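PDB 4K7J: GDSL-like Lipase/Acylhydrolase family protein from Neisseria meningitidis, which removes O-linked acetyl groups from peptidoglycan, as an esterase of the SGNH hydrolase family that works through a catalytic triad. Local coordinates for residues R76-W81 / A365-E369; Y90-V94 / G124-H128; T262-L267 / M311-V315; A287-L291 / M330-M336. All coordinates share one frame; numbering follows the deposited sequence. Where two conformers were deposited one is given.

How the contacts relate
Contacts 1, 3 and 4 belong to the alpha/beta part of the chain, whereas contact 2 lies among the antiparallel strands. Contacts 1 and 3 both join pairs of helices and combine apolar packing with arginine-carboxylate bridges; contact 1 is only partly buried and contact 3 more so. Contact 2 is wholly buried and purely apolar between its two segments. Contact 4, also buried, joins two loops mainly through one carboxylate that collects backbone N-H groups. Contacts 3 and 4 touch, since Gln312 OE1 lies 2.8 Å from Ala287 N; their centres are about 20 Å apart. Contacts 2, 3 and 4 all fall within the long loop closed by contact 1.

Contact 1 of 4, residues R76-W81 / A365-E369; sequences RLQKTW and ADSLE
Glu369 reaches across from helix 354-373 and settles as a knob among Arg76, Leu77, Thr80 and Trp81 of helix 68-81. Its polar end carries the charged part of the contact. Glu369 OE2 takes a hydrogen bond from Thr80 OG1 at 2.8 Å, arriving from above the carboxylate plane. The salt bridge is looser and, resting on one of two Arg76 conformers, less certain: Arg76 NE to Glu369 OE2 measures 3.3 Å and Arg76 NH2 to Glu369 OE1 3.4 Å, both weak as hydrogen bonds, with guanidinium and carboxylate planes 74° apart. The same conformer extends the network to Asp366 OD1 at the guanidinium edge, but that approach is too short to be trusted. Apolar contacts lie beside the charges. Ala365 CB rests 3.5 Å from Arg76 CG, over one guanidinium face, and 3.8 Å from Leu77 CD2. Glu369 CG, placed beside the backbone N (chi1 -71°), comes within 3.7 Å of Trp81 CH2, and Leu77 CD1 meets Leu368 CD1 more loosely. The helical segments run roughly parallel, 31° apart, with their axes 10.9 Å apart. Trp81 continues onto Leu43 and Ala47 of helix 38-47, while Leu368 packs against Leu28 of strand 28-30.

Contact 2 of 4, residues Y90-V94 / G124-H128; sequences YPANV and GILAH
Ile125 presses its delta methyl against the ring of Tyr90, with CD1 3.5 Å from CE1 and 3.8 Å from CD1 of the tyrosine. The two side chains approach at a slant. The isoleucine branches divide the work: CG1 stands beside the backbone N (chi1 -60°) and carries CD1 outward in an extended chain, while Ile125 CG2, on the other branch, meets Val94 CG2 at 4.0 Å and Pro91 CD at 4.2 Å. Two residues on, Ala127 CB lies 3.8 Å from Pro91 CG and 4.1 Å from Ala92 CB. Ile125 and Ala127 face the loop because alternate side chains of a strand share a side; the intervening Leu126 turns away to Phe120 and Leu111. All the touching residues are buried.

The second shell fixes both partners. Tyr90 OH is hydrogen-bonded to Gln97 NE2, and its ring meets that of Phe199 with the planes about 75° apart. His104 NE2 bonds to Tyr90 O and Ser110 OG to Asn93 O, tying the loop segment 90-94 to its surroundings. The strand is held by backbone hydrogen bonds on its two flanks, between Leu126 and Leu111 and between Ala127 and Ile197. Thus strand 125-128 lies between strands 109-112 and 195-203 in an antiparallel five-stranded sheet, and the apolar side chains of the loop pack on one of its faces. A second antiparallel five-stranded sheet is formed by other strands of this region, consistent with the beta-sandwich of galactose-binding-like domains.

Contact 3 of 4, residues T262-L267 / M311-V315; sequences TEQKWL and MQRRV
Met311 lays its terminal methyl over the indole of Trp266: CE is 3.8 Å from the centroid of the five-membered ring and only 8° off the ring normal, a CH-pi contact. Met311 SD stands farther above the same ring, completing a Met-aromatic contact, and is 3.6 Å from Thr262 CG2. Farther back along the side chain, Met311 CG slides past Glu263 CB at 3.7 Å. Around the rest of the tryptophan, Val315 CG1 approaches at the ring edge, Val315 CG2 touches Trp266 CB at 3.7 Å, and Gln312 NE2 comes near CH2, its amide plane almost perpendicular to the ring. That amide is held from outside the pair, with OE1 bonded to Ala287 N and NE2 to Tyr247 O.

The two segments run in broadly the same direction, inclined by 37°, as befits helices of successive beta-alpha-beta crossovers: helix 259-276 links strands 242-246 and 281-286, and helix 305-318 links 281-286 to 322-325, all parallel neighbours in the sheet of this SGNH alpha/beta fold.

Toward the more exposed side, Arg314 grips Glu263 side-on. Arg314 NH2 binds Glu263 OE1 at 2.9 Å and Arg314 NE binds Glu263 OE2 at 3.1 Å, each on the syn side of its oxygen but tilted from the carboxylate plane; NE also makes a weak bond to OE1. Glu263 CG lies anti to the backbone N (chi1 -178°) and the chain continues extended, bringing the carboxylate to the guanidinium edge. Met311 CA sits 3.5 Å above the Arg314 guanidinium plane, offset toward the rim. One turn on from Glu263, Leu267 CD2 meets Val315 CG1 at 4.2 Å.

Contact 4 of 4, residues A287-L291 / M330-M336; sequences APESL and MGGICSM
Glu289 sends its carboxylate into the turn before helix 336-341, where three consecutive backbone N-H groups converge on it. Glu289 OE1 accepts two: Met336 N at 2.8 Å, an almost straight bond (175°) that meets it nearly along its C-O direction, and Ser335 N at 2.7 Å, more bent (138°). Glu289 OE2 accepts from Cys334 N at 2.9 Å and also forms a salt bridge with Arg301. With CG directly opposite the backbone N (chi1 179°), the stretched-out side chain delivers the group this far. The nearby helix start and the arginine would probably favour the ionised carboxylate. Within the same segment, Ser335 OG bonds to Gly332 O at 2.7 Å.

Helix 326-329 ends in a Schellman motif at Gly331, and the chain then bends through Gly332 to Cys334, whose disulfide to Cys298 ties it to the other loop. Leu291 makes a backbone bond with Gly349, within the Asp-x-x-His sequence that in SGNH esterases supplies two triad residues. Glu289 N, by contrast, is buried without a hydrogen-bond partner; Met330 SD lies 3.7 Å from Glu289 N and 3.8 Å from Pro288 CB. Met336 packs CG against Leu291 CG at 3.7 Å and brings CE to within 3.3 Å of Glu289 O.

Contact 1 of 4, residues R76-W81 / A365-E369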
# COMPACT_ATOMS: atom_id res chain seq x y z
N ARG A 76 -9.82 -10.49 -5.29
CA ARG A 76 -10.93 -10.20 -6.19
C ARG A 76 -10.43 -9.77 -7.56
O ARG A 76 -10.81 -10.34 -8.58
CB ARG A 76 -11.82 -9.12 -5.59
CG ARG A 76 -12.79 -8.53 -6.58
CD ARG A 76 -14.03 -9.39 -6.75
NE ARG A 76 -15.09 -8.62 -7.37
CZ ARG A 76 -15.98 -7.89 -6.69
NH1 ARG A 76 -15.93 -7.82 -5.36
NH2 ARG A 76 -16.91 -7.23 -7.36
N LEU A 77 -9.57 -8.75 -7.59
CA LEU A 77 -9.10 -8.22 -8.88
C LEU A 77 -8.15 -9.17 -9.63
O LEU A 77 -8.03 -9.07 -10.86
CB LEU A 77 -8.45 -6.85 -8.71
CG LEU A 77 -9.29 -5.77 -8.02
CD1 LEU A 77 -8.52 -4.48 -8.00
CD2 LEU A 77 -10.67 -5.58 -8.68
N GLN A 78 -7.49 -10.08 -8.91
CA GLN A 78 -6.64 -11.09 -9.54
C GLN A 78 -7.47 -12.16 -10.27
O GLN A 78 -7.07 -12.65 -11.32
CB GLN A 78 -5.64 -11.71 -8.55
CG GLN A 78 -4.38 -10.83 -8.36
CD GLN A 78 -3.36 -11.37 -7.37
OE1 GLN A 78 -3.66 -12.20 -6.53
NE2 GLN A 78 -2.13 -10.88 -7.47
N LYS A 79 -8.62 -12.50 -9.70
CA LYS A 79 -9.55 -13.41 -10.36
C LYS A 79 -10.13 -12.76 -11.62
O LYS A 79 -10.25 -13.39 -12.67
CB LYS A 79 -10.68 -13.80 -9.40
CG LYS A 79 -10.26 -14.84 -8.38
CD LYS A 79 -9.93 -16.16 -9.09
CE LYS A 79 -9.62 -17.29 -8.11
NZ LYS A 79 -8.21 -17.28 -7.63
N THR A 80 -10.44 -11.48 -11.52
CA THR A 80 -11.03 -10.74 -12.62
C THR A 80 -10.05 -10.50 -13.77
O THR A 80 -10.42 -10.62 -14.94
CB THR A 80 -11.59 -9.39 -12.12
OG1 THR A 80 -12.59 -9.61 -11.12
CG2 THR A 80 -12.19 -8.59 -13.27
N TRP A 81 -8.81 -10.15 -13.44
CA TRP A 81 -7.89 -9.65 -14.45
C TRP A 81 -6.56 -10.42 -14.53
O TRP A 81 -5.70 -10.11 -15.37
CB TRP A 81 -7.65 -8.16 -14.24
CG TRP A 81 -8.86 -7.29 -14.53
CD1 TRP A 81 -9.72 -7.41 -15.59
CD2 TRP A 81 -9.33 -6.18 -13.75
NE1 TRP A 81 -10.69 -6.44 -15.52
CE2 TRP A 81 -10.48 -5.67 -14.40
CE3 TRP A 81 -8.90 -5.57 -12.57
CZ2 TRP A 81 -11.20 -4.58 -13.91
CZ3 TRP A 81 -9.61 -4.48 -12.09
CH2 TRP A 81 -10.75 -4.00 -12.76
N ALA A 365 -13.62 -2.95 -4.95
CA ALA A 365 -13.33 -3.75 -6.14
C ALA A 365 -14.50 -3.65 -7.11
O ALA A 365 -14.30 -3.47 -8.33
CB ALA A 365 -13.07 -5.19 -5.75
N ASP A 366 -15.71 -3.76 -6.56
CA ASP A 366 -16.95 -3.52 -7.31
C ASP A 366 -16.90 -2.19 -8.06
O ASP A 366 -17.12 -2.15 -9.26
CB ASP A 366 -18.16 -3.46 -6.38
CG ASP A 366 -18.58 -4.83 -5.87
OD1 ASP A 366 -18.22 -5.83 -6.50
OD2 ASP A 366 -19.29 -4.88 -4.84
N SER A 367 -16.61 -1.12 -7.32
CA SER A 367 -16.54 0.22 -7.88
C SER A 367 -15.53 0.34 -9.03
O SER A 367 -15.79 1.02 -10.03
CB SER A 367 -16.23 1.25 -6.78
OG SER A 367 -17.19 1.19 -5.71
N LEU A 368 -14.38 -0.32 -8.90
CA LEU A 368 -13.33 -0.20 -9.90
C LEU A 368 -13.67 -1.00 -11.16
O LEU A 368 -13.42 -0.54 -12.27
CB LEU A 368 -11.98 -0.65 -9.33
CG LEU A 368 -11.40 0.22 -8.22
CD1 LEU A 368 -10.21 -0.46 -7.55
CD2 LEU A 368 -11.02 1.58 -8.76
N GLU A 369 -14.23 -2.18 -10.97
CA GLU A 369 -14.61 -3.00 -12.12
C GLU A 369 -15.71 -2.32 -12.94
O GLU A 369 -15.70 -2.38 -14.18
CB GLU A 369 -15.03 -4.41 -11.67
CG GLU A 369 -13.87 -5.27 -11.18
CD GLU A 369 -14.32 -6.55 -10.48
OE1 GLU A 369 -15.54 -6.84 -10.48
OE2 GLU A 369 -13.46 -7.26 -9.93

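Contact 2 of 4, residues Y90-V94 / G124-H128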
# COMPACT_ATOMS: atom_id res chain seq x y z
N TYR A 90 6.89 -7.06 2.63
CA TYR A 90 7.86 -6.76 3.68
C TYR A 90 9.10 -7.61 3.49
O TYR A 90 9.01 -8.74 3.03
CB TYR A 90 7.30 -7.06 5.07
CG TYR A 90 6.09 -6.26 5.50
CD1 TYR A 90 5.72 -5.09 4.85
CD2 TYR A 90 5.31 -6.69 6.58
CE1 TYR A 90 4.61 -4.36 5.26
CE2 TYR A 90 4.20 -5.96 7.00
CZ TYR A 90 3.85 -4.81 6.34
OH TYR A 90 2.75 -4.10 6.74
N PRO A 91 10.27 -7.09 3.88
CA PRO A 91 11.47 -7.93 3.85
C PRO A 91 11.56 -8.85 5.08
O PRO A 91 12.44 -9.71 5.10
CB PRO A 91 12.60 -6.90 3.87
CG PRO A 91 12.03 -5.75 4.65
CD PRO A 91 10.56 -5.71 4.29
N ALA A 92 10.68 -8.68 6.06
CA ALA A 92 10.71 -9.45 7.30
C ALA A 92 9.40 -9.25 8.05
O ALA A 92 8.65 -8.34 7.71
CB ALA A 92 11.89 -9.01 8.18
N ASN A 93 9.13 -10.08 9.06
CA ASN A 93 7.99 -9.83 9.95
C ASN A 93 8.10 -8.42 10.51
O ASN A 93 9.18 -7.99 10.88
CB ASN A 93 7.93 -10.84 11.11
CG ASN A 93 7.64 -12.25 10.64
OD1 ASN A 93 6.81 -12.46 9.74
ND2 ASN A 93 8.35 -13.23 11.22
N VAL A 94 6.97 -7.73 10.54
CA VAL A 94 6.87 -6.41 11.14
C VAL A 94 5.84 -6.48 12.25
O VAL A 94 4.67 -6.81 12.01
CB VAL A 94 6.39 -5.36 10.12
CG1 VAL A 94 6.12 -4.01 10.81
CG2 VAL A 94 7.38 -5.21 8.98
N GLY A 124 8.33 3.34 4.56
CA GLY A 124 8.71 3.50 5.95
C GLY A 124 9.14 2.22 6.67
O GLY A 124 9.13 2.18 7.90
N ILE A 125 9.52 1.20 5.92
CA ILE A 125 9.96 -0.06 6.52
C ILE A 125 11.31 -0.47 5.98
O ILE A 125 11.55 -0.43 4.77
CB ILE A 125 8.93 -1.19 6.27
CG1 ILE A 125 7.57 -0.80 6.86
CG2 ILE A 125 9.42 -2.54 6.82
CD1 ILE A 125 6.50 -1.81 6.64
N LEU A 126 12.22 -0.85 6.87
CA LEU A 126 13.45 -1.50 6.43
C LEU A 126 13.76 -2.66 7.37
O LEU A 126 13.19 -2.76 8.46
CB LEU A 126 14.62 -0.50 6.36
CG LEU A 126 15.10 0.21 7.64
CD1 LEU A 126 16.05 -0.65 8.47
CD2 LEU A 126 15.76 1.55 7.31
N ALA A 127 14.65 -3.55 6.94
CA ALA A 127 15.12 -4.62 7.84
C ALA A 127 16.64 -4.67 7.86
O ALA A 127 17.28 -4.60 6.81
CB ALA A 127 14.54 -5.94 7.43
N HIS A 128 17.24 -4.75 9.05
CA HIS A 128 18.69 -4.92 9.16
C HIS A 128 18.98 -6.42 9.02
O HIS A 128 18.45 -7.22 9.80
CB HIS A 128 19.19 -4.45 10.53
CG HIS A 128 18.86 -3.03 10.86
ND1 HIS A 128 19.28 -1.97 10.09
CD2 HIS A 128 18.17 -2.49 11.90
CE1 HIS A 128 18.86 -0.84 10.63
NE2 HIS A 128 18.18 -1.13 11.73

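Contact 3 of 4, residues T262-L267 / M311-V315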
# COMPACT_ATOMS: atom_id res chain seq x y z
N THR A 262 -2.60 21.16 6.15
CA THR A 262 -2.65 19.75 5.78
C THR A 262 -3.07 19.60 4.32
O THR A 262 -2.44 18.86 3.56
CB THR A 262 -3.61 18.96 6.68
OG1 THR A 262 -3.24 19.14 8.05
CG2 THR A 262 -3.56 17.46 6.33
N GLU A 263 -4.12 20.33 3.94
CA GLU A 263 -4.61 20.33 2.56
C GLU A 263 -3.52 20.67 1.54
O GLU A 263 -3.41 20.04 0.49
CB GLU A 263 -5.79 21.30 2.42
CG GLU A 263 -6.43 21.35 1.03
CD GLU A 263 -7.85 21.93 1.05
OE1 GLU A 263 -8.39 22.14 2.16
OE2 GLU A 263 -8.42 22.17 -0.03
N GLN A 264 -2.71 21.69 1.85
CA GLN A 264 -1.63 22.08 0.94
C GLN A 264 -0.58 20.97 0.83
O GLN A 264 -0.04 20.72 -0.25
CB GLN A 264 -0.96 23.38 1.39
CG GLN A 264 -0.11 24.02 0.30
CD GLN A 264 0.56 25.31 0.74
OE1 GLN A 264 0.95 25.46 1.91
NE2 GLN A 264 0.71 26.25 -0.19
N LYS A 265 -0.29 20.31 1.95
CA LYS A 265 0.67 19.21 1.93
C LYS A 265 0.14 18.04 1.12
O LYS A 265 0.88 17.43 0.35
CB LYS A 265 1.04 18.78 3.35
CG LYS A 265 1.98 19.77 4.00
CD LYS A 265 2.37 19.38 5.41
CE LYS A 265 3.33 20.41 6.00
NZ LYS A 265 3.87 19.96 7.32
N TRP A 266 -1.14 17.76 1.28
CA TRP A 266 -1.77 16.69 0.51
C TRP A 266 -1.71 16.98 -0.99
O TRP A 266 -1.32 16.13 -1.78
CB TRP A 266 -3.22 16.48 0.96
CG TRP A 266 -3.36 15.55 2.13
CD1 TRP A 266 -2.84 15.72 3.39
CD2 TRP A 266 -4.06 14.31 2.16
NE1 TRP A 266 -3.18 14.65 4.19
CE2 TRP A 266 -3.93 13.76 3.45
CE3 TRP A 266 -4.79 13.58 1.20
CZ2 TRP A 266 -4.50 12.54 3.81
CZ3 TRP A 266 -5.35 12.37 1.56
CH2 TRP A 266 -5.20 11.87 2.86
N LEU A 267 -2.09 18.20 -1.38
CA LEU A 267 -1.99 18.59 -2.78
C LEU A 267 -0.56 18.48 -3.31
O LEU A 267 -0.35 17.99 -4.40
CB LEU A 267 -2.50 20.03 -2.97
CG LEU A 267 -4.01 20.14 -2.78
CD1 LEU A 267 -4.45 21.56 -2.42
CD2 LEU A 267 -4.72 19.63 -4.03
N MET A 311 -11.65 17.60 3.45
CA MET A 311 -10.38 18.00 2.87
C MET A 311 -9.95 16.96 1.84
O MET A 311 -9.51 17.32 0.75
CB MET A 311 -9.31 18.13 3.95
CG MET A 311 -7.93 18.37 3.35
SD MET A 311 -6.64 17.94 4.50
CE MET A 311 -6.74 16.15 4.40
N GLN A 312 -10.09 15.68 2.19
CA GLN A 312 -9.66 14.61 1.30
C GLN A 312 -10.36 14.68 -0.05
O GLN A 312 -9.72 14.49 -1.10
CB GLN A 312 -9.91 13.24 1.92
CG GLN A 312 -9.07 12.96 3.15
CD GLN A 312 -9.34 11.58 3.74
OE1 GLN A 312 -10.39 11.34 4.30
NE2 GLN A 312 -8.38 10.67 3.59
N ARG A 313 -11.66 14.92 -0.03
CA ARG A 313 -12.40 15.05 -1.28
C ARG A 313 -11.99 16.28 -2.10
O ARG A 313 -11.84 16.19 -3.30
CB ARG A 313 -13.92 15.02 -1.04
CG ARG A 313 -14.69 14.94 -2.33
CD ARG A 313 -16.15 15.27 -2.13
NE ARG A 313 -16.88 14.17 -1.53
CZ ARG A 313 -17.36 13.13 -2.21
NH1 ARG A 313 -17.18 13.06 -3.52
NH2 ARG A 313 -18.02 12.17 -1.58
N ARG A 314 -11.79 17.42 -1.44
CA ARG A 314 -11.28 18.60 -2.15
C ARG A 314 -9.92 18.33 -2.82
O ARG A 314 -9.68 18.75 -3.95
CB ARG A 314 -11.12 19.79 -1.20
CG ARG A 314 -12.40 20.44 -0.75
CD ARG A 314 -12.13 21.82 -0.14
NE ARG A 314 -11.31 21.79 1.07
CZ ARG A 314 -11.77 21.47 2.27
NH1 ARG A 314 -13.05 21.15 2.42
NH2 ARG A 314 -10.97 21.46 3.32
N VAL A 315 -9.04 17.63 -2.11
CA VAL A 315 -7.73 17.28 -2.67
C VAL A 315 -7.88 16.41 -3.92
O VAL A 315 -7.23 16.66 -4.95
CB VAL A 315 -6.84 16.55 -1.64
CG1 VAL A 315 -5.62 15.93 -2.33
CG2 VAL A 315 -6.41 17.50 -0.54

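Contact 4 of 4, residues A287-L291 / M330-M336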
# COMPACT_ATOMS: atom_id res chain seq x y z
N ALA A 287 -11.56 8.80 4.60
CA ALA A 287 -11.57 8.08 5.87
C ALA A 287 -12.95 7.46 6.17
O ALA A 287 -13.99 8.06 5.88
CB ALA A 287 -11.15 9.01 6.99
N PRO A 288 -12.95 6.25 6.76
CA PRO A 288 -14.21 5.66 7.23
C PRO A 288 -14.72 6.43 8.43
O PRO A 288 -13.97 7.22 8.99
CB PRO A 288 -13.80 4.25 7.67
CG PRO A 288 -12.35 4.38 8.05
CD PRO A 288 -11.79 5.38 7.06
N GLU A 289 -15.97 6.22 8.82
CA GLU A 289 -16.41 6.79 10.08
C GLU A 289 -15.64 6.11 11.21
O GLU A 289 -15.48 4.89 11.21
CB GLU A 289 -17.92 6.63 10.30
CG GLU A 289 -18.37 7.22 11.65
CD GLU A 289 -19.88 7.31 11.81
OE1 GLU A 289 -20.55 6.26 11.96
OE2 GLU A 289 -20.41 8.44 11.81
N SER A 290 -15.15 6.91 12.14
CA SER A 290 -14.57 6.43 13.38
C SER A 290 -15.36 7.04 14.51
O SER A 290 -16.07 8.03 14.30
CB SER A 290 -13.11 6.88 13.51
OG SER A 290 -12.29 6.27 12.53
N LEU A 291 -15.26 6.45 15.69
CA LEU A 291 -15.91 6.99 16.87
C LEU A 291 -14.88 7.27 17.95
O LEU A 291 -14.02 6.44 18.22
CB LEU A 291 -16.96 6.01 17.40
CG LEU A 291 -18.01 5.64 16.36
CD1 LEU A 291 -19.02 4.64 16.92
CD2 LEU A 291 -18.71 6.89 15.84
N MET A 330 -19.91 2.53 3.99
CA MET A 330 -20.38 1.94 5.24
C MET A 330 -21.87 2.20 5.51
O MET A 330 -22.45 1.59 6.40
CB MET A 330 -19.59 2.48 6.43
CG MET A 330 -18.18 1.93 6.58
SD MET A 330 -17.31 2.88 7.84
CE MET A 330 -18.20 2.38 9.32
N GLY A 331 -22.46 3.12 4.76
CA GLY A 331 -23.83 3.53 5.02
C GLY A 331 -23.95 4.99 5.39
O GLY A 331 -25.02 5.46 5.76
N GLY A 332 -22.84 5.72 5.30
CA GLY A 332 -22.84 7.15 5.58
C GLY A 332 -22.62 7.44 7.05
O GLY A 332 -22.14 6.58 7.79
N ILE A 333 -22.98 8.65 7.48
CA ILE A 333 -22.78 9.06 8.87
C ILE A 333 -23.61 8.16 9.79
O ILE A 333 -24.64 7.62 9.36
CB ILE A 333 -23.17 10.55 9.07
CG1 ILE A 333 -22.65 11.09 10.41
CG2 ILE A 333 -24.68 10.75 8.89
CD1 ILE A 333 -23.01 12.56 10.66
N CYS A 334 -23.15 7.98 11.02
CA CYS A 334 -23.84 7.15 12.00
C CYS A 334 -23.95 5.69 11.54
O CYS A 334 -25.00 5.05 11.66
CB CYS A 334 -25.24 7.72 12.32
SG CYS A 334 -26.14 6.87 13.64
N SER A 335 -22.86 5.16 10.99
CA SER A 335 -22.87 3.77 10.54
C SER A 335 -21.90 2.89 11.33
O SER A 335 -22.08 1.68 11.40
CB SER A 335 -22.53 3.69 9.06
OG SER A 335 -21.23 4.21 8.84
N MET A 336 -20.88 3.50 11.94
CA MET A 336 -19.85 2.72 12.62
C MET A 336 -20.39 1.93 13.80
O MET A 336 -19.99 0.78 14.01
CB MET A 336 -18.64 3.57 13.03
CG MET A 336 -17.65 2.87 13.97
SD MET A 336 -16.96 1.33 13.29
CE MET A 336 -15.43 1.88 12.53